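Local coordinates for CELL WALL surface anchor family protein (Streptococcus pneumoniae, PDB 2WW8) that serves as the pilus adhesin RrgA, a cell-wall-anchored surface protein that probably attaches the bacterium to host cells, at residues P146-Y151 and P157-K162. Numbering follows the deposited sequence.
Sequences PQTGTY and PYQIIK
Pro-157 and Thr-150 form a non-hydrogen-bonded pair between antiparallel strands, a place that suits proline because strand 148-150 needs no N-H from it there; a CA-H...O contact instead joins Pro-157 CA to Gly-149 O at 3.1 Å. Tyr-158 comes next and pairs with Gly-149 through two backbone bonds, Tyr-158 N to Gly-149 O at 2.6 Å and Gly-149 N to Tyr-158 O at 2.8 Å. Its CG stands between the backbone N and the carbonyl carbon (chi1 50°), which swings the ring across the neighbouring strand. With no side chain on Gly-149, the ring can lie directly on its CA, 3.8 Å from the Tyr-158 centroid in a CH-pi contact. Tyr-158 CD1 in turn lies over the centre of the Tyr-151 ring, the two planes inclined at 42°, while Tyr-158 OH is hydrogen-bonded to Ile-715 N. On the exposed face with Pro-157, polar Gln-159 runs alongside Thr-148, its OE1 4.0 Å from Thr-148 CG2. Ile-160 turns inward: its CG1 packs 3.7 Å from Thr-148 C, and Leu-175 adds apolar cover. Its N bonds weakly to Gln-147 O (3.0 Å), beyond which a water donates to both Pro-146 O and Ile-160 O. Strand 171-184 pairs with the other side of 157-162. With Tyr-158 and Ile-160 buried and Thr-148, Thr-150, Pro-157 and Gln-159 exposed, the two strands, joined by a short loop, form a beta hairpin.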
ATOM      1  N   PRO A 146      12.672 -14.814 -11.271  1.00 19.66           N
ATOM      2  CA  PRO A 146      11.338 -15.198 -11.746  1.00 18.98           C
ATOM      3  C   PRO A 146      10.452 -13.960 -11.866  1.00 19.44           C
ATOM      4  O   PRO A 146      10.630 -12.985 -11.135  1.00 19.15           O
ATOM      5  CB  PRO A 146      10.808 -16.099 -10.628  1.00 19.13           C
ATOM      6  CG  PRO A 146      11.447 -15.525  -9.384  1.00 18.33           C
ATOM      7  CD  PRO A 146      12.880 -15.156  -9.853  1.00 19.74           C
ATOM      8  N   GLN A 147       9.496 -14.022 -12.783  1.00 18.90           N
ATOM      9  CA  GLN A 147       8.709 -12.865 -13.147  1.00 20.34           C
ATOM     10  C   GLN A 147       7.249 -12.895 -12.663  1.00 20.53           C
ATOM     11  O   GLN A 147       6.591 -11.852 -12.592  1.00 20.45           O
ATOM     12  CB  GLN A 147       8.828 -12.738 -14.654  1.00 20.31           C
ATOM     13  CG  GLN A 147      10.318 -12.642 -14.940  1.00 25.48           C
ATOM     14  CD  GLN A 147      10.602 -11.596 -15.946  1.00 32.12           C
ATOM     15  OE1 GLN A 147      10.835 -11.907 -17.121  1.00 34.10           O
ATOM     16  NE2 GLN A 147      10.534 -10.337 -15.511  1.00 34.22           N
ATOM     17  N   THR A 148       6.768 -14.086 -12.314  1.00 19.89           N
ATOM     18  CA  THR A 148       5.374 -14.272 -11.907  1.00 19.30           C
ATOM     19  C   THR A 148       5.280 -15.302 -10.777  1.00 18.92           C
ATOM     20  O   THR A 148       6.167 -16.169 -10.634  1.00 18.52           O
ATOM     21  CB  THR A 148       4.466 -14.731 -13.055  1.00 19.86           C
ATOM     22  OG1 THR A 148       4.818 -16.075 -13.357  1.00 18.21           O
ATOM     23  CG2 THR A 148       4.589 -13.867 -14.312  1.00 19.38           C
ATOM     24  N   GLY A 149       4.259 -15.135  -9.935  1.00 18.74           N
ATOM     25  CA  GLY A 149       3.765 -16.226  -9.109  1.00 17.20           C
ATOM     26  C   GLY A 149       2.388 -16.596  -9.638  1.00 17.63           C
ATOM     27  O   GLY A 149       1.863 -15.895 -10.529  1.00 18.10           O
ATOM     28  N   THR A 150       1.804 -17.671  -9.093  1.00 17.87           N
ATOM     29  CA  THR A 150       0.457 -18.165  -9.426  1.00 17.22           C
ATOM     30  C   THR A 150      -0.333 -18.376  -8.118  1.00 18.29           C
ATOM     31  O   THR A 150       0.134 -19.069  -7.197  1.00 19.37           O
ATOM     32  CB  THR A 150       0.504 -19.431 -10.291  1.00 18.97           C
ATOM     33  OG1 THR A 150       1.171 -19.138 -11.530  1.00 21.94           O
ATOM     34  CG2 THR A 150      -0.894 -19.954 -10.646  1.00 18.06           C
ATOM     35  N   TYR A 151      -1.493 -17.728  -8.013  1.00 15.23           N
ATOM     36  CA  TYR A 151      -2.409 -17.923  -6.882  1.00 15.71           C
ATOM     37  C   TYR A 151      -2.978 -19.312  -6.936  1.00 14.42           C
ATOM     38  O   TYR A 151      -3.593 -19.681  -7.938  1.00 15.61           O
ATOM     39  CB  TYR A 151      -3.560 -16.928  -6.902  1.00 15.35           C
ATOM     40  CG  TYR A 151      -3.172 -15.525  -6.488  1.00 14.83           C
ATOM     41  CD1 TYR A 151      -2.729 -15.274  -5.185  1.00 15.86           C
ATOM     42  CD2 TYR A 151      -3.314 -14.447  -7.351  1.00 16.77           C
ATOM     43  CE1 TYR A 151      -2.382 -14.022  -4.786  1.00 11.21           C
ATOM     44  CE2 TYR A 151      -2.984 -13.145  -6.933  1.00 19.29           C
ATOM     45  CZ  TYR A 151      -2.555 -12.950  -5.636  1.00 18.13           C
ATOM     46  OH  TYR A 151      -2.205 -11.675  -5.225  1.00 15.57           O
ATOM     47  N   PRO A 157      -1.916 -15.804 -12.700  1.00 18.14           N
ATOM     48  CA  PRO A 157      -0.541 -15.303 -12.475  1.00 19.03           C
ATOM     49  C   PRO A 157      -0.518 -13.955 -11.766  1.00 18.48           C
ATOM     50  O   PRO A 157      -1.445 -13.167 -11.893  1.00 19.17           O
ATOM     51  CB  PRO A 157       0.061 -15.170 -13.890  1.00 18.13           C
ATOM     52  CG  PRO A 157      -1.177 -14.983 -14.796  1.00 20.26           C
ATOM     53  CD  PRO A 157      -2.312 -15.776 -14.121  1.00 19.67           C
ATOM     54  N   TYR A 158       0.505 -13.666 -10.976  1.00 17.63           N
ATOM     55  CA  TYR A 158       0.630 -12.269 -10.548  1.00 16.92           C
ATOM     56  C   TYR A 158       2.081 -11.907 -10.788  1.00 17.34           C
ATOM     57  O   TYR A 158       2.904 -12.825 -10.709  1.00 18.79           O
ATOM     58  CB  TYR A 158       0.285 -12.086  -9.072  1.00 15.69           C
ATOM     59  CG  TYR A 158       0.930 -13.004  -8.044  1.00 14.53           C
ATOM     60  CD1 TYR A 158       0.326 -14.214  -7.661  1.00 18.06           C
ATOM     61  CD2 TYR A 158       2.146 -12.685  -7.465  1.00 11.88           C
ATOM     62  CE1 TYR A 158       0.916 -15.053  -6.669  1.00 12.16           C
ATOM     63  CE2 TYR A 158       2.754 -13.527  -6.514  1.00 11.42           C
ATOM     64  CZ  TYR A 158       2.125 -14.697  -6.102  1.00 11.81           C
ATOM     65  OH  TYR A 158       2.695 -15.522  -5.138  1.00 15.49           O
ATOM     66  N   GLN A 159       2.367 -10.624 -11.026  1.00 16.74           N
ATOM     67  CA  GLN A 159       3.709 -10.151 -11.306  1.00 18.77           C
ATOM     68  C   GLN A 159       4.569 -10.022 -10.043  1.00 19.85           C
ATOM     69  O   GLN A 159       4.061  -9.902  -8.923  1.00 19.86           O
ATOM     70  CB  GLN A 159       3.659  -8.821 -12.061  1.00 19.32           C
ATOM     71  CG  GLN A 159       2.645  -8.768 -13.222  1.00 23.66           C
ATOM     72  CD  GLN A 159       2.838  -9.859 -14.278  1.00 30.51           C
ATOM     73  OE1 GLN A 159       3.930  -9.988 -14.882  1.00 25.61           O
ATOM     74  NE2 GLN A 159       1.771 -10.661 -14.496  1.00 30.75           N
ATOM     75  N   ILE A 160       5.885 -10.048 -10.238  1.00 18.97           N
ATOM     76  CA  ILE A 160       6.867 -10.061  -9.165  1.00 19.75           C
ATOM     77  C   ILE A 160       7.883  -8.999  -9.519  1.00 20.13           C
ATOM     78  O   ILE A 160       8.400  -9.056 -10.630  1.00 19.92           O
ATOM     79  CB  ILE A 160       7.675 -11.391  -9.186  1.00 20.74           C
ATOM     80  CG1 ILE A 160       6.839 -12.596  -8.774  1.00 23.15           C
ATOM     81  CG2 ILE A 160       8.878 -11.332  -8.290  1.00 22.75           C
ATOM     82  CD1 ILE A 160       5.980 -12.317  -7.521  1.00 24.09           C
ATOM     83  N   ILE A 161       8.205  -8.079  -8.606  1.00 20.42           N
ATOM     84  CA  ILE A 161       9.156  -6.988  -8.833  1.00 20.08           C
ATOM     85  C   ILE A 161      10.231  -6.852  -7.750  1.00 20.26           C
ATOM     86  O   ILE A 161      10.050  -7.237  -6.581  1.00 20.35           O
ATOM     87  CB  ILE A 161       8.471  -5.631  -8.964  1.00 19.63           C
ATOM     88  CG1 ILE A 161       7.792  -5.273  -7.635  1.00 21.10           C
ATOM     89  CG2 ILE A 161       7.534  -5.659 -10.188  1.00 20.51           C
ATOM     90  CD1 ILE A 161       7.297  -3.827  -7.600  1.00 25.92           C
ATOM     91  N   LYS A 162      11.351  -6.270  -8.168  1.00 19.12           N
ATOM     92  CA  LYS A 162      12.487  -6.037  -7.288  1.00 18.19           C
ATOM     93  C   LYS A 162      12.168  -5.086  -6.153  1.00 19.17           C
ATOM     94  O   LYS A 162      11.451  -4.073  -6.306  1.00 20.08           O
ATOM     95  CB  LYS A 162      13.678  -5.556  -8.129  1.00 18.45           C
ATOM     96  CG  LYS A 162      14.128  -6.606  -9.135  1.00 20.12           C
ATOM     97  CD  LYS A 162      15.250  -6.079 -10.073  1.00 21.59           C
ATOM     98  CE  LYS A 162      15.255  -6.843 -11.387  1.00 23.54           C
ATOM     99  NZ  LYS A 162      16.499  -6.521 -12.159  1.00 25.68           N
TER
HETATM  100  O   HOH W   1      10.993 -10.313 -11.091  1.00 28.49           O